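Long-range contacts in RNA-dependent RNA Polymerase (Bombyx mori cytoplasmic polyhedrosis virus, PDB 6TZ0), which catalyses RNA-templated RNA synthesis, making the plus strands of viral transcription and, after core assembly, the complementary minus strands of the genome: residues Leu65-Thr70 with Thr223-Ile228; Lys119-Lys124 with Glu625-Val630. All coordinates share one frame; numbering follows the deposited sequence.

Contact 1 (Leu65-Thr70 with Thr223-Ile228); sequences LQATVT and THVESI
Val225 and Ile228, one helical turn apart, pack against Leu65 and Ala67 of the strand and Val69 just after it. Val225 does much of the work. Its CB points at the strand and splits into two methyls. Val225 CG1 lies opposite the backbone N (chi1 -161°) and meets Leu65 CD1 at 3.6 Å, Ala67 CB at 3.7 Å and the backbone N of Ala67. Val225 CG2 comes near Leu65 O, 4.2 Å away. The Leu65 and Val225 side chains meet at a slant. Ile228 uses its CG2 branch, which touches Ala67 CB at 3.7 Å and also meets Thr68 O. Ala67 CB thus sits between the two helix residues. No hydrogen bond joins the two segments. The helix start has its own polar network, a capping box. Thr223 N donates to Glu226 OE1 at 3.2 Å, from above the carboxylate plane, and Glu226 N gives Thr223 OG1 a weak return bond. The strand axis runs at 42° to that of the helix. Strand 64-68 pairs with 54-58 in a two-stranded antiparallel sheet. Tyr55 of that partner strand also touches Val225 and Ile228. Helix 166-175 packs on Ile228 and Val69, and helix 309-320 reaches Leu65 and Ala67.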
ATOM      1  N   LEU A  65      -1.169  19.100  42.578  1.00 43.94           N
ATOM      2  CA  LEU A  65      -1.622  17.721  42.484  1.00 43.94           C
ATOM      3  C   LEU A  65      -0.673  16.837  43.282  1.00 43.94           C
ATOM      4  O   LEU A  65       0.509  17.149  43.433  1.00 43.94           O
ATOM      5  CB  LEU A  65      -1.728  17.295  41.006  1.00 43.94           C
ATOM      6  CG  LEU A  65      -2.516  16.056  40.561  1.00 43.94           C
ATOM      7  CD1 LEU A  65      -1.700  14.810  40.545  1.00 43.94           C
ATOM      8  CD2 LEU A  65      -3.711  15.851  41.479  1.00 43.94           C
ATOM      9  N   GLN A  66      -1.215  15.745  43.821  1.00 46.48           N
ATOM     10  CA  GLN A  66      -0.482  14.824  44.682  1.00 46.48           C
ATOM     11  C   GLN A  66      -0.634  13.404  44.161  1.00 46.48           C
ATOM     12  O   GLN A  66      -1.755  12.943  43.938  1.00 46.48           O
ATOM     13  CB  GLN A  66      -0.995  14.896  46.120  1.00 46.48           C
ATOM     14  CG  GLN A  66      -0.704  16.205  46.811  1.00 46.48           C
ATOM     15  CD  GLN A  66      -1.356  16.292  48.169  1.00 46.48           C
ATOM     16  OE1 GLN A  66      -2.118  15.410  48.560  1.00 46.48           O
ATOM     17  NE2 GLN A  66      -1.060  17.358  48.900  1.00 46.48           N
ATOM     18  N   ALA A  67       0.486  12.709  43.983  1.00 44.65           N
ATOM     19  CA  ALA A  67       0.455  11.323  43.543  1.00 44.65           C
ATOM     20  C   ALA A  67       1.507  10.520  44.295  1.00 44.65           C
ATOM     21  O   ALA A  67       2.373  11.070  44.978  1.00 44.65           O
ATOM     22  CB  ALA A  67       0.664  11.206  42.032  1.00 44.65           C
ATOM     23  N   THR A  68       1.416   9.199  44.158  1.00 45.55           N
ATOM     24  CA  THR A  68       2.232   8.260  44.916  1.00 45.55           C
ATOM     25  C   THR A  68       2.765   7.196  43.971  1.00 45.55           C
ATOM     26  O   THR A  68       2.001   6.635  43.181  1.00 45.55           O
ATOM     27  CB  THR A  68       1.417   7.612  46.046  1.00 45.55           C
ATOM     28  OG1 THR A  68       0.932   8.630  46.930  1.00 45.55           O
ATOM     29  CG2 THR A  68       2.258   6.630  46.842  1.00 45.55           C
ATOM     30  N   VAL A  69       4.070   6.930  44.045  1.00 43.23           N
ATOM     31  CA  VAL A  69       4.687   5.893  43.225  1.00 43.23           C
ATOM     32  C   VAL A  69       4.186   4.531  43.691  1.00 43.23           C
ATOM     33  O   VAL A  69       4.369   4.151  44.852  1.00 43.23           O
ATOM     34  CB  VAL A  69       6.217   5.975  43.297  1.00 43.23           C
ATOM     35  CG1 VAL A  69       6.837   4.838  42.520  1.00 43.23           C
ATOM     36  CG2 VAL A  69       6.709   7.309  42.767  1.00 43.23           C
ATOM     37  N   THR A  70       3.550   3.795  42.783  1.00 46.03           N
ATOM     38  CA  THR A  70       2.924   2.514  43.082  1.00 46.03           C
ATOM     39  C   THR A  70       3.271   1.522  41.984  1.00 46.03           C
ATOM     40  O   THR A  70       3.074   1.812  40.799  1.00 46.03           O
ATOM     41  CB  THR A  70       1.403   2.660  43.197  1.00 46.03           C
ATOM     42  OG1 THR A  70       1.089   3.588  44.241  1.00 46.03           O
ATOM     43  CG2 THR A  70       0.758   1.321  43.507  1.00 46.03           C
ATOM     44  N   THR A 223       4.291  17.067  33.712  1.00 37.67           N
ATOM     45  CA  THR A 223       5.105  17.466  34.846  1.00 37.67           C
ATOM     46  C   THR A 223       5.612  16.202  35.537  1.00 37.67           C
ATOM     47  O   THR A 223       5.455  15.090  35.027  1.00 37.67           O
ATOM     48  CB  THR A 223       4.306  18.375  35.774  1.00 37.67           C
ATOM     49  OG1 THR A 223       3.194  17.658  36.316  1.00 37.67           O
ATOM     50  CG2 THR A 223       3.787  19.569  35.006  1.00 37.67           C
ATOM     51  N   HIS A 224       6.231  16.345  36.706  1.00 37.60           N
ATOM     52  CA  HIS A 224       6.760  15.166  37.385  1.00 37.60           C
ATOM     53  C   HIS A 224       5.656  14.364  38.063  1.00 37.60           C
ATOM     54  O   HIS A 224       5.682  13.126  38.047  1.00 37.60           O
ATOM     55  CB  HIS A 224       7.837  15.580  38.384  1.00 37.60           C
ATOM     56  CG  HIS A 224       9.069  16.128  37.741  1.00 37.60           C
ATOM     57  ND1 HIS A 224       9.990  15.332  37.098  1.00 37.60           N
ATOM     58  CD2 HIS A 224       9.526  17.396  37.623  1.00 37.60           C
ATOM     59  CE1 HIS A 224      10.966  16.082  36.623  1.00 37.60           C
ATOM     60  NE2 HIS A 224      10.708  17.339  36.926  1.00 37.60           N
ATOM     61  N   VAL A 225       4.661  15.050  38.623  1.00 37.47           N
ATOM     62  CA  VAL A 225       3.548  14.352  39.252  1.00 37.47           C
ATOM     63  C   VAL A 225       2.681  13.691  38.188  1.00 37.47           C
ATOM     64  O   VAL A 225       2.153  12.584  38.376  1.00 37.47           O
ATOM     65  CB  VAL A 225       2.734  15.336  40.107  1.00 37.47           C
ATOM     66  CG1 VAL A 225       1.899  14.590  41.107  1.00 37.47           C
ATOM     67  CG2 VAL A 225       3.623  16.355  40.762  1.00 37.47           C
ATOM     68  N   GLU A 226       2.539  14.352  37.041  1.00 36.94           N
ATOM     69  CA  GLU A 226       1.841  13.745  35.920  1.00 36.94           C
ATOM     70  C   GLU A 226       2.617  12.573  35.339  1.00 36.94           C
ATOM     71  O   GLU A 226       2.010  11.631  34.822  1.00 36.94           O
ATOM     72  CB  GLU A 226       1.569  14.800  34.857  1.00 36.94           C
ATOM     73  CG  GLU A 226       0.507  15.800  35.257  1.00 36.94           C
ATOM     74  CD  GLU A 226       0.296  16.862  34.212  1.00 36.94           C
ATOM     75  OE1 GLU A 226       1.119  16.946  33.284  1.00 36.94           O
ATOM     76  OE2 GLU A 226      -0.704  17.598  34.303  1.00 36.94           O
ATOM     77  N   SER A 227       3.948  12.589  35.447  1.00 35.18           N
ATOM     78  CA  SER A 227       4.724  11.419  35.053  1.00 35.18           C
ATOM     79  C   SER A 227       4.504  10.260  36.007  1.00 35.18           C
ATOM     80  O   SER A 227       4.522   9.100  35.577  1.00 35.18           O
ATOM     81  CB  SER A 227       6.207  11.759  34.988  1.00 35.18           C
ATOM     82  OG  SER A 227       6.742  11.991  36.272  1.00 35.18           O
ATOM     83  N   ILE A 228       4.294  10.554  37.295  1.00 35.84           N
ATOM     84  CA  ILE A 228       3.911   9.512  38.246  1.00 35.84           C
ATOM     85  C   ILE A 228       2.586   8.883  37.842  1.00 35.84           C
ATOM     86  O   ILE A 228       2.451   7.653  37.816  1.00 35.84           O
ATOM     87  CB  ILE A 228       3.835  10.079  39.672  1.00 35.84           C
ATOM     88  CG1 ILE A 228       5.189  10.582  40.116  1.00 35.84           C
ATOM     89  CG2 ILE A 228       3.361   9.036  40.647  1.00 35.84           C
ATOM     90  CD1 ILE A 228       5.105  11.328  41.370  1.00 35.84           C
TER

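Contact 2 (Lys119-Lys124 with Glu625-Val630); sequences KTKMYK and EIFGQV
Lys124 and Lys121, one turn apart on a helix, lay their aliphatic chains against the loop at Glu625-Phe627. The close part is at the Glu625 carbonyl and Ile626. Lys124 CB, CG and CD all run beside Glu625 O, and Lys124 CD is nearest to it at 3.5 Å. Lys124 CB also lies 3.8 Å from Ile626 CA. Ile626 CG1 meets Lys124 O at 3.8 Å. Ile626 CG2 meets Lys121 CD at 4.0 Å and also lies over the centre of the Phe627 ring. The Lys121 chain crosses Ile626 at about a right angle. It curls through three successive bends (chi2 to chi4 all near 65°), and Lys121 CD comes to 3.9 Å from Ile626 O and 4.2 Å from Phe627 CD1. Phe627 also stacks edge-to-face with Phe95. The looser side is the exposed Glu625 side chain, which makes no close contact with residues 119-124. Ile345 of the neighbouring chain, viral structural protein 4, packs on Lys121. The Lys121 ammonium is bonded to the carbonyl oxygen of Glu92. Both lysines pack chiefly through methylenes, which join the N-terminal region to the polymerase domain by van der Waals contact with backbone, Ile626 and Phe627, without hydrogen bonds between the segments.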
ATOM      1  N   LYS A 119      10.075 -31.083  15.552  1.00 53.82           N
ATOM      2  CA  LYS A 119       9.101 -31.436  14.508  1.00 53.82           C
ATOM      3  C   LYS A 119       7.740 -31.780  15.108  1.00 53.82           C
ATOM      4  O   LYS A 119       7.069 -32.721  14.683  1.00 53.82           O
ATOM      5  CB  LYS A 119       9.610 -32.569  13.610  1.00 53.82           C
ATOM      6  CG  LYS A 119      10.777 -32.179  12.716  1.00 53.82           C
ATOM      7  CD  LYS A 119      11.360 -33.381  11.981  1.00 53.82           C
ATOM      8  CE  LYS A 119      10.747 -33.576  10.597  1.00 53.82           C
ATOM      9  NZ  LYS A 119       9.348 -34.090  10.623  1.00 53.82           N
ATOM     10  N   THR A 120       7.328 -31.004  16.105  1.00 51.45           N
ATOM     11  CA  THR A 120       6.059 -31.184  16.787  1.00 51.45           C
ATOM     12  C   THR A 120       5.378 -29.824  16.837  1.00 51.45           C
ATOM     13  O   THR A 120       6.049 -28.790  16.807  1.00 51.45           O
ATOM     14  CB  THR A 120       6.285 -31.768  18.199  1.00 51.45           C
ATOM     15  OG1 THR A 120       7.172 -32.886  18.103  1.00 51.45           O
ATOM     16  CG2 THR A 120       4.995 -32.270  18.833  1.00 51.45           C
ATOM     17  N   LYS A 121       4.042 -29.830  16.882  1.00 47.38           N
ATOM     18  CA  LYS A 121       3.271 -28.591  16.885  1.00 47.38           C
ATOM     19  C   LYS A 121       3.563 -27.753  18.124  1.00 47.38           C
ATOM     20  O   LYS A 121       3.697 -26.525  18.037  1.00 47.38           O
ATOM     21  CB  LYS A 121       1.782 -28.924  16.801  1.00 47.38           C
ATOM     22  CG  LYS A 121       0.862 -27.736  16.608  1.00 47.38           C
ATOM     23  CD  LYS A 121       1.098 -27.065  15.266  1.00 47.38           C
ATOM     24  CE  LYS A 121       0.795 -28.013  14.119  1.00 47.38           C
ATOM     25  NZ  LYS A 121      -0.636 -28.408  14.066  1.00 47.38           N
ATOM     26  N   MET A 122       3.703 -28.406  19.281  1.00 50.04           N
ATOM     27  CA  MET A 122       4.014 -27.683  20.509  1.00 50.04           C
ATOM     28  C   MET A 122       5.441 -27.157  20.505  1.00 50.04           C
ATOM     29  O   MET A 122       5.714 -26.105  21.093  1.00 50.04           O
ATOM     30  CB  MET A 122       3.777 -28.579  21.716  1.00 50.04           C
ATOM     31  CG  MET A 122       2.341 -29.011  21.875  1.00 50.04           C
ATOM     32  SD  MET A 122       1.197 -27.623  21.959  1.00 50.04           S
ATOM     33  CE  MET A 122       1.633 -26.904  23.535  1.00 50.04           C
ATOM     34  N   TYR A 123       6.348 -27.843  19.811  1.00 49.96           N
ATOM     35  CA  TYR A 123       7.708 -27.341  19.676  1.00 49.96           C
ATOM     36  C   TYR A 123       7.750 -26.076  18.830  1.00 49.96           C
ATOM     37  O   TYR A 123       8.436 -25.110  19.188  1.00 49.96           O
ATOM     38  CB  TYR A 123       8.601 -28.414  19.068  1.00 49.96           C
ATOM     39  CG  TYR A 123      10.038 -27.994  18.924  1.00 49.96           C
ATOM     40  CD1 TYR A 123      10.881 -27.963  20.023  1.00 49.96           C
ATOM     41  CD2 TYR A 123      10.552 -27.618  17.692  1.00 49.96           C
ATOM     42  CE1 TYR A 123      12.194 -27.574  19.898  1.00 49.96           C
ATOM     43  CE2 TYR A 123      11.863 -27.225  17.559  1.00 49.96           C
ATOM     44  CZ  TYR A 123      12.678 -27.207  18.664  1.00 49.96           C
ATOM     45  OH  TYR A 123      13.988 -26.818  18.534  1.00 49.96           O
ATOM     46  N   LYS A 124       7.014 -26.070  17.709  1.00 47.05           N
ATOM     47  CA  LYS A 124       6.907 -24.880  16.867  1.00 47.05           C
ATOM     48  C   LYS A 124       6.255 -23.731  17.622  1.00 47.05           C
ATOM     49  O   LYS A 124       6.694 -22.580  17.515  1.00 47.05           O
ATOM     50  CB  LYS A 124       6.088 -25.194  15.618  1.00 47.05           C
ATOM     51  CG  LYS A 124       6.602 -26.316  14.761  1.00 47.05           C
ATOM     52  CD  LYS A 124       7.850 -25.948  14.019  1.00 47.05           C
ATOM     53  CE  LYS A 124       8.304 -27.129  13.194  1.00 47.05           C
ATOM     54  NZ  LYS A 124       7.297 -27.458  12.152  1.00 47.05           N
ATOM     55  N   GLU A 625       5.457 -20.510  10.551  1.00 43.93           N
ATOM     56  CA  GLU A 625       6.373 -21.514  11.075  1.00 43.93           C
ATOM     57  C   GLU A 625       5.673 -22.497  12.000  1.00 43.93           C
ATOM     58  O   GLU A 625       6.107 -23.646  12.114  1.00 43.93           O
ATOM     59  CB  GLU A 625       7.529 -20.839  11.805  1.00 43.93           C
ATOM     60  CG  GLU A 625       8.502 -20.134  10.892  1.00 43.93           C
ATOM     61  CD  GLU A 625       9.605 -19.435  11.652  1.00 43.93           C
ATOM     62  OE1 GLU A 625       9.516 -19.365  12.895  1.00 43.93           O
ATOM     63  OE2 GLU A 625      10.564 -18.960  11.011  1.00 43.93           O
ATOM     64  N   ILE A 626       4.598 -22.076  12.657  1.00 41.41           N
ATOM     65  CA  ILE A 626       3.830 -22.995  13.484  1.00 41.41           C
ATOM     66  C   ILE A 626       2.957 -23.891  12.618  1.00 41.41           C
ATOM     67  O   ILE A 626       3.121 -25.115  12.590  1.00 41.41           O
ATOM     68  CB  ILE A 626       2.968 -22.222  14.494  1.00 41.41           C
ATOM     69  CG1 ILE A 626       3.814 -21.280  15.340  1.00 41.41           C
ATOM     70  CG2 ILE A 626       2.251 -23.187  15.398  1.00 41.41           C
ATOM     71  CD1 ILE A 626       2.972 -20.311  16.124  1.00 41.41           C
ATOM     72  N   PHE A 627       2.024 -23.288  11.886  1.00 40.20           N
ATOM     73  CA  PHE A 627       0.909 -24.008  11.295  1.00 40.20           C
ATOM     74  C   PHE A 627       1.103 -24.324   9.820  1.00 40.20           C
ATOM     75  O   PHE A 627       0.250 -24.989   9.227  1.00 40.20           O
ATOM     76  CB  PHE A 627      -0.377 -23.202  11.474  1.00 40.20           C
ATOM     77  CG  PHE A 627      -0.699 -22.903  12.898  1.00 40.20           C
ATOM     78  CD1 PHE A 627      -1.177 -23.892  13.735  1.00 40.20           C
ATOM     79  CD2 PHE A 627      -0.541 -21.621  13.398  1.00 40.20           C
ATOM     80  CE1 PHE A 627      -1.474 -23.614  15.054  1.00 40.20           C
ATOM     81  CE2 PHE A 627      -0.838 -21.335  14.712  1.00 40.20           C
ATOM     82  CZ  PHE A 627      -1.308 -22.333  15.538  1.00 40.20           C
ATOM     83  N   GLY A 628       2.181 -23.874   9.219  1.00 41.55           N
ATOM     84  CA  GLY A 628       2.430 -24.177   7.810  1.00 41.55           C
ATOM     85  C   GLY A 628       1.941 -23.055   6.895  1.00 41.55           C
ATOM     86  O   GLY A 628       2.552 -22.005   6.841  1.00 41.55           O
ATOM     87  N   GLN A 629       0.843 -23.301   6.191  1.00 42.06           N
ATOM     88  CA  GLN A 629       0.268 -22.320   5.281  1.00 42.06           C
ATOM     89  C   GLN A 629      -1.145 -21.992   5.738  1.00 42.06           C
ATOM     90  O   GLN A 629      -2.019 -22.864   5.743  1.00 42.06           O
ATOM     91  CB  GLN A 629       0.270 -22.835   3.844  1.00 42.06           C
ATOM     92  CG  GLN A 629      -0.208 -21.813   2.853  1.00 42.06           C
ATOM     93  CD  GLN A 629      -0.109 -22.293   1.429  1.00 42.06           C
ATOM     94  OE1 GLN A 629       0.315 -23.417   1.171  1.00 42.06           O
ATOM     95  NE2 GLN A 629      -0.506 -21.443   0.490  1.00 42.06           N
ATOM     96  N   VAL A 630      -1.361 -20.735   6.116  1.00 39.43           N
ATOM     97  CA  VAL A 630      -2.618 -20.269   6.685  1.00 39.43           C
ATOM     98  C   VAL A 630      -3.303 -19.378   5.662  1.00 39.43           C
ATOM     99  O   VAL A 630      -2.699 -18.424   5.159  1.00 39.43           O
ATOM    100  CB  VAL A 630      -2.386 -19.507   8.004  1.00 39.43           C
ATOM    101  CG1 VAL A 630      -3.699 -19.002   8.575  1.00 39.43           C
ATOM    102  CG2 VAL A 630      -1.666 -20.384   9.000  1.00 39.43           C
TER

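How the contacts relate
Both contacts are partly buried and lie about 32 and 36 Å from the chain centre, with their own centres about 46 Å apart and no touch between them. They share no helix or strand. Contact 1 joins two parts of the N-terminal portion of the chain, where a small sheet rests on a helix. Contact 2 brings that portion against the catalytic polymerase domain, across some 500 residues of sequence. Contact 1 buries Ala67, Val225 and Ile228. In contact 2 Ile626 and Phe627 are buried, but both lysines stay partly exposed. Contact 1 is built from branched and small aliphatic side chains, while contact 2 uses lysine methylenes. A second protein chain borders contact 2 but does not touch contact 1.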